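Local coordinates for tube-forming protein in Mycobacterial Envelpe, TiME (Mycolicibacterium smegmatis, PDB 7CU9) that probably assembles into a tube across the mycobacterial outer envelope that may serve as a secretion channel, at residues T147-T155 and K166-V177. Residues are numbered along the deposited sequence; the frame is centred on the assembly and turned at random.
Sequences TDRRCFNTT and KVCQSGNGGPAV
Asp148 meets Ser170 where a disulfide-bridged antiparallel beta hairpin, in the central sheet of this PknH-like extracellular domain, gives way to a helix, a worked example of one strand and the loop before it packing against both the hairpin partner and the turn that follows. The Asp148 carboxylate lies against Ser170 CB, its OD2 3.6 Å away, and one water joins OD2 to Gly171 N. Arg149, extended from CG to NE with CG opposite the backbone N (chi1 -176°), reaches across the neighbouring strand; its NH2 passes Cys168 CB at 3.5 Å, while the guanidinium donates to the carbonyls of Ala78 and Thr79.

Arg150 turns to the face it shares with Phe152. Its backbone exchanges two hydrogen bonds with Gln169, and its chain, bent at chi3, brings NH2 to Gly171 O, 3.3 Å away and well above that carbonyl's plane. A second water accepts from Arg150 NE and donates to Asp148 O and Gly171 O, bridging the two segments.

Cys151 and Cys168 form a non-hydrogen-bonded pair, cross-linked SG to SG on the opposite face, with Asn153 and Lys166. Phe152 forms paired backbone bonds with Val167, and its ring lies beneath the start of helix 174-185: Gly174 N sits over the same face as Asn172 OD1, whose amide plane is inclined only 26° to the ring. Gly174 N donates to that oxygen at 2.8 Å, a capping bond whose two atoms both lie over that ring face, toward its rim. On the disulfide's side, Asn153 runs alongside Lys166, with OD1 3.5 Å from Lys166 CG; the lysine's ammonium goes on to a salt bridge with Asp51. Last comes Thr154, whose CG2 methyl lies 4.0 Å from Val177 CG2, the two side chains running in opposite directions.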
ATOM      1  N   THR B 147      11.487  11.390  -6.691  1.00 19.67           N
ATOM      2  CA  THR B 147      10.865  10.055  -6.481  1.00 18.32           C
ATOM      3  C   THR B 147       9.372  10.222  -6.197  1.00 17.19           C
ATOM      4  O   THR B 147       8.938  11.356  -5.927  1.00 16.91           O
ATOM      5  CB  THR B 147      11.513   9.283  -5.324  1.00 18.71           C
ATOM      6  OG1 THR B 147      10.932   9.757  -4.107  1.00 17.89           O
ATOM      7  CG2 THR B 147      13.019   9.420  -5.269  1.00 19.14           C
ATOM      8  N   ASP B 148       8.636   9.112  -6.221  1.00 16.28           N
ATOM      9  CA  ASP B 148       7.219   9.047  -5.782  1.00 16.16           C
ATOM     10  C   ASP B 148       7.160   8.505  -4.349  1.00 14.98           C
ATOM     11  O   ASP B 148       6.076   8.072  -3.934  1.00 15.30           O
ATOM     12  CB  ASP B 148       6.379   8.206  -6.745  1.00 17.30           C
ATOM     13  CG  ASP B 148       6.771   6.741  -6.829  1.00 18.69           C
ATOM     14  OD1 ASP B 148       7.823   6.373  -6.267  1.00 20.18           O
ATOM     15  OD2 ASP B 148       6.017   5.973  -7.463  1.00 20.76           O
ATOM     16  N   ARG B 149       8.280   8.503  -3.620  1.00 13.93           N
ATOM     17  CA  ARG B 149       8.307   7.999  -2.225  1.00 13.34           C
ATOM     18  C   ARG B 149       7.817   9.103  -1.284  1.00 12.31           C
ATOM     19  O   ARG B 149       8.432  10.192  -1.248  1.00 11.80           O
ATOM     20  CB  ARG B 149       9.703   7.532  -1.821  1.00 13.90           C
ATOM     21  CG  ARG B 149       9.743   6.924  -0.426  1.00 14.47           C
ATOM     22  CD  ARG B 149      11.109   6.349  -0.151  1.00 15.00           C
ATOM     23  NE  ARG B 149      11.243   5.690   1.139  1.00 15.24           N
ATOM     24  CZ  ARG B 149      10.833   4.457   1.431  1.00 15.40           C
ATOM     25  NH1 ARG B 149      10.193   3.718   0.539  1.00 15.45           N
ATOM     26  NH2 ARG B 149      11.060   3.973   2.641  1.00 15.40           N
ATOM     27  N   ARG B 150       6.753   8.822  -0.535  1.00 11.60           N
ATOM     28  CA  ARG B 150       6.194   9.774   0.452  1.00 11.15           C
ATOM     29  C   ARG B 150       6.064   9.068   1.797  1.00 10.82           C
ATOM     30  O   ARG B 150       5.712   7.877   1.827  1.00 10.41           O
ATOM     31  CB  ARG B 150       4.858  10.357  -0.015  1.00 11.22           C
ATOM     32  CG  ARG B 150       5.004  11.251  -1.239  1.00 11.27           C
ATOM     33  CD  ARG B 150       3.755  12.031  -1.556  1.00 11.42           C
ATOM     34  NE  ARG B 150       2.687  11.123  -1.958  1.00 11.23           N
ATOM     35  CZ  ARG B 150       1.392  11.418  -1.952  1.00 11.59           C
ATOM     36  NH1 ARG B 150       0.973  12.618  -1.585  1.00 11.66           N
ATOM     37  NH2 ARG B 150       0.509  10.506  -2.322  1.00 11.62           N
ATOM     38  N   CYS B 151       6.398   9.794   2.857  1.00 10.99           N
ATOM     39  CA  CYS B 151       6.198   9.363   4.257  1.00 11.38           C
ATOM     40  C   CYS B 151       5.010  10.143   4.810  1.00 10.40           C
ATOM     41  O   CYS B 151       5.103  11.374   4.879  1.00 10.39           O
ATOM     42  CB  CYS B 151       7.441   9.607   5.097  1.00 12.71           C
ATOM     43  SG  CYS B 151       8.883   8.671   4.523  1.00 15.71           S
ATOM     44  N   PHE B 152       3.936   9.439   5.152  1.00  9.73           N
ATOM     45  CA  PHE B 152       2.743  10.004   5.823  1.00  9.54           C
ATOM     46  C   PHE B 152       2.935   9.858   7.331  1.00  9.39           C
ATOM     47  O   PHE B 152       3.187   8.743   7.821  1.00  9.45           O
ATOM     48  CB  PHE B 152       1.470   9.323   5.328  1.00  9.48           C
ATOM     49  CG  PHE B 152       1.016   9.829   3.985  1.00  9.86           C
ATOM     50  CD1 PHE B 152       1.714   9.501   2.833  1.00  9.97           C
ATOM     51  CD2 PHE B 152      -0.084  10.661   3.877  1.00 10.21           C
ATOM     52  CE1 PHE B 152       1.306   9.983   1.597  1.00 10.22           C
ATOM     53  CE2 PHE B 152      -0.491  11.142   2.642  1.00 10.34           C
ATOM     54  CZ  PHE B 152       0.209  10.805   1.506  1.00 10.45           C
ATOM     55  N   ASN B 153       2.844  10.981   8.032  1.00  9.38           N
ATOM     56  CA  ASN B 153       3.131  11.073   9.484  1.00  9.66           C
ATOM     57  C   ASN B 153       1.858  11.494  10.208  1.00  9.73           C
ATOM     58  O   ASN B 153       1.128  12.347   9.678  1.00 10.28           O
ATOM     59  CB  ASN B 153       4.231  12.089   9.777  1.00  9.92           C
ATOM     60  CG  ASN B 153       5.562  11.732   9.154  1.00 10.49           C
ATOM     61  OD1 ASN B 153       6.466  11.279   9.846  1.00 11.78           O
ATOM     62  ND2 ASN B 153       5.694  11.948   7.855  1.00 11.14           N
ATOM     63  N   THR B 154       1.625  10.936  11.392  1.00  9.70           N
ATOM     64  CA  THR B 154       0.553  11.405  12.302  1.00  9.81           C
ATOM     65  C   THR B 154       1.123  11.480  13.718  1.00  9.84           C
ATOM     66  O   THR B 154       1.861  10.559  14.130  1.00  9.48           O
ATOM     67  CB  THR B 154      -0.713  10.550  12.186  1.00 10.22           C
ATOM     68  OG1 THR B 154      -1.742  11.255  12.885  1.00 10.67           O
ATOM     69  CG2 THR B 154      -0.558   9.153  12.740  1.00 10.25           C
ATOM     70  N   THR B 155       0.825  12.581  14.399  1.00  9.66           N
ATOM     71  CA  THR B 155       1.189  12.826  15.812  1.00  9.88           C
ATOM     72  C   THR B 155      -0.110  13.027  16.578  1.00  9.90           C
ATOM     73  O   THR B 155      -0.910  13.888  16.172  1.00  9.88           O
ATOM     74  CB  THR B 155       2.108  14.042  15.942  1.00 10.05           C
ATOM     75  OG1 THR B 155       3.307  13.717  15.243  1.00 10.44           O
ATOM     76  CG2 THR B 155       2.400  14.407  17.381  1.00 10.17           C
ATOM     77  N   LYS B 166       4.596   6.738  11.274  1.00  9.50           N
ATOM     78  CA  LYS B 166       5.099   7.154   9.951  1.00 10.42           C
ATOM     79  C   LYS B 166       5.033   5.930   9.044  1.00 10.07           C
ATOM     80  O   LYS B 166       5.543   4.874   9.448  1.00  9.96           O
ATOM     81  CB  LYS B 166       6.522   7.695  10.103  1.00 11.70           C
ATOM     82  CG  LYS B 166       7.244   8.048   8.814  1.00 12.91           C
ATOM     83  CD  LYS B 166       8.679   8.453   9.051  1.00 13.70           C
ATOM     84  CE  LYS B 166       9.599   7.265   9.247  1.00 14.29           C
ATOM     85  NZ  LYS B 166      11.006   7.678   9.441  1.00 15.61           N
ATOM     86  N   VAL B 167       4.397   6.069   7.885  1.00 10.03           N
ATOM     87  CA  VAL B 167       4.365   5.012   6.838  1.00 10.35           C
ATOM     88  C   VAL B 167       4.977   5.603   5.571  1.00 10.74           C
ATOM     89  O   VAL B 167       4.437   6.602   5.071  1.00 10.60           O
ATOM     90  CB  VAL B 167       2.945   4.477   6.603  1.00 10.45           C
ATOM     91  CG1 VAL B 167       2.910   3.530   5.415  1.00 10.73           C
ATOM     92  CG2 VAL B 167       2.395   3.796   7.851  1.00 10.58           C
ATOM     93  N   CYS B 168       6.080   5.007   5.115  1.00 11.48           N
ATOM     94  CA  CYS B 168       6.860   5.442   3.933  1.00 12.37           C
ATOM     95  C   CYS B 168       6.679   4.404   2.827  1.00 11.65           C
ATOM     96  O   CYS B 168       6.796   3.197   3.106  1.00 11.66           O
ATOM     97  CB  CYS B 168       8.340   5.575   4.254  1.00 13.65           C
ATOM     98  SG  CYS B 168       8.721   6.809   5.526  1.00 16.70           S
ATOM     99  N   GLN B 169       6.392   4.866   1.617  1.00 10.96           N
ATOM    100  CA  GLN B 169       6.114   3.996   0.454  1.00 10.65           C
ATOM    101  C   GLN B 169       5.865   4.879  -0.761  1.00 10.78           C
ATOM    102  O   GLN B 169       5.639   6.084  -0.600  1.00 10.54           O
ATOM    103  CB  GLN B 169       4.890   3.110   0.700  1.00 10.51           C
ATOM    104  CG  GLN B 169       3.676   3.863   1.232  1.00 10.48           C
ATOM    105  CD  GLN B 169       2.437   3.001   1.261  1.00 10.73           C
ATOM    106  OE1 GLN B 169       2.216   2.228   2.188  1.00 10.75           O
ATOM    107  NE2 GLN B 169       1.612   3.129   0.235  1.00 10.83           N
ATOM    108  N   SER B 170       5.873   4.283  -1.949  1.00 11.17           N
ATOM    109  CA  SER B 170       5.249   4.917  -3.127  1.00 11.05           C
ATOM    110  C   SER B 170       3.734   4.994  -2.886  1.00 10.81           C
ATOM    111  O   SER B 170       3.251   4.489  -1.842  1.00 10.77           O
ATOM    112  CB  SER B 170       5.612   4.178  -4.383  1.00 11.56           C
ATOM    113  OG  SER B 170       5.174   2.837  -4.319  1.00 12.98           O
ATOM    114  N   GLY B 171       2.996   5.637  -3.783  1.00 10.61           N
ATOM    115  CA  GLY B 171       1.547   5.819  -3.607  1.00 10.36           C
ATOM    116  C   GLY B 171       1.249   6.563  -2.316  1.00 10.21           C
ATOM    117  O   GLY B 171       1.929   7.570  -2.046  1.00 10.38           O
ATOM    118  N   ASN B 172       0.285   6.082  -1.535  1.00 10.16           N
ATOM    119  CA  ASN B 172      -0.300   6.850  -0.403  1.00 10.30           C
ATOM    120  C   ASN B 172      -0.297   5.995   0.865  1.00 10.03           C
ATOM    121  O   ASN B 172      -1.194   5.146   1.011  1.00 10.02           O
ATOM    122  CB  ASN B 172      -1.709   7.317  -0.751  1.00 10.62           C
ATOM    123  CG  ASN B 172      -2.234   8.381   0.186  1.00 11.26           C
ATOM    124  OD1 ASN B 172      -1.957   8.358   1.383  1.00 11.10           O
ATOM    125  ND2 ASN B 172      -2.994   9.318  -0.354  1.00 12.10           N
ATOM    126  N   GLY B 173       0.643   6.264   1.775  1.00  9.83           N
ATOM    127  CA  GLY B 173       0.721   5.585   3.080  1.00  9.79           C
ATOM    128  C   GLY B 173      -0.234   6.170   4.112  1.00 10.01           C
ATOM    129  O   GLY B 173      -0.213   5.678   5.257  1.00 10.44           O
ATOM    130  N   GLY B 174      -1.049   7.160   3.737  1.00 10.26           N
ATOM    131  CA  GLY B 174      -1.962   7.869   4.655  1.00 10.44           C
ATOM    132  C   GLY B 174      -2.991   6.930   5.279  1.00 10.49           C
ATOM    133  O   GLY B 174      -3.153   6.889   6.500  1.00 10.61           O
ATOM    134  N   PRO B 175      -3.762   6.156   4.483  1.00 10.62           N
ATOM    135  CA  PRO B 175      -4.732   5.231   5.066  1.00 10.81           C
ATOM    136  C   PRO B 175      -4.088   4.277   6.084  1.00 10.78           C
ATOM    137  O   PRO B 175      -4.643   4.080   7.156  1.00 11.23           O
ATOM    138  CB  PRO B 175      -5.274   4.502   3.830  1.00 10.93           C
ATOM    139  CG  PRO B 175      -5.176   5.541   2.744  1.00 11.05           C
ATOM    140  CD  PRO B 175      -3.847   6.220   3.014  1.00 10.72           C
ATOM    141  N   ALA B 176      -2.921   3.716   5.765  1.00 10.80           N
ATOM    142  CA  ALA B 176      -2.214   2.762   6.652  1.00 10.68           C
ATOM    143  C   ALA B 176      -1.764   3.468   7.935  1.00 10.63           C
ATOM    144  O   ALA B 176      -1.918   2.880   9.018  1.00 10.98           O
ATOM    145  CB  ALA B 176      -1.045   2.130   5.943  1.00 10.95           C
ATOM    146  N   VAL B 177      -1.245   4.689   7.850  1.00 10.36           N
ATOM    147  CA  VAL B 177      -0.720   5.352   9.079  1.00 10.43           C
ATOM    148  C   VAL B 177      -1.902   5.654  10.010  1.00 10.80           C
ATOM    149  O   VAL B 177      -1.728   5.584  11.249  1.00 10.53           O
ATOM    150  CB  VAL B 177       0.161   6.577   8.769  1.00 10.48           C
ATOM    151  CG1 VAL B 177      -0.636   7.829   8.436  1.00 10.35           C
ATOM    152  CG2 VAL B 177       1.123   6.846   9.918  1.00 10.61           C
TER
HETATM  153  O   HOH W   1       3.597   8.939  -3.650  1.00 13.20           O
HETATM  154  O   HOH W   2       3.377   6.184  -6.631  1.00 15.13           O
HETATM  155  O   HOH W   3       3.079   7.357   0.662  1.00 10.29           O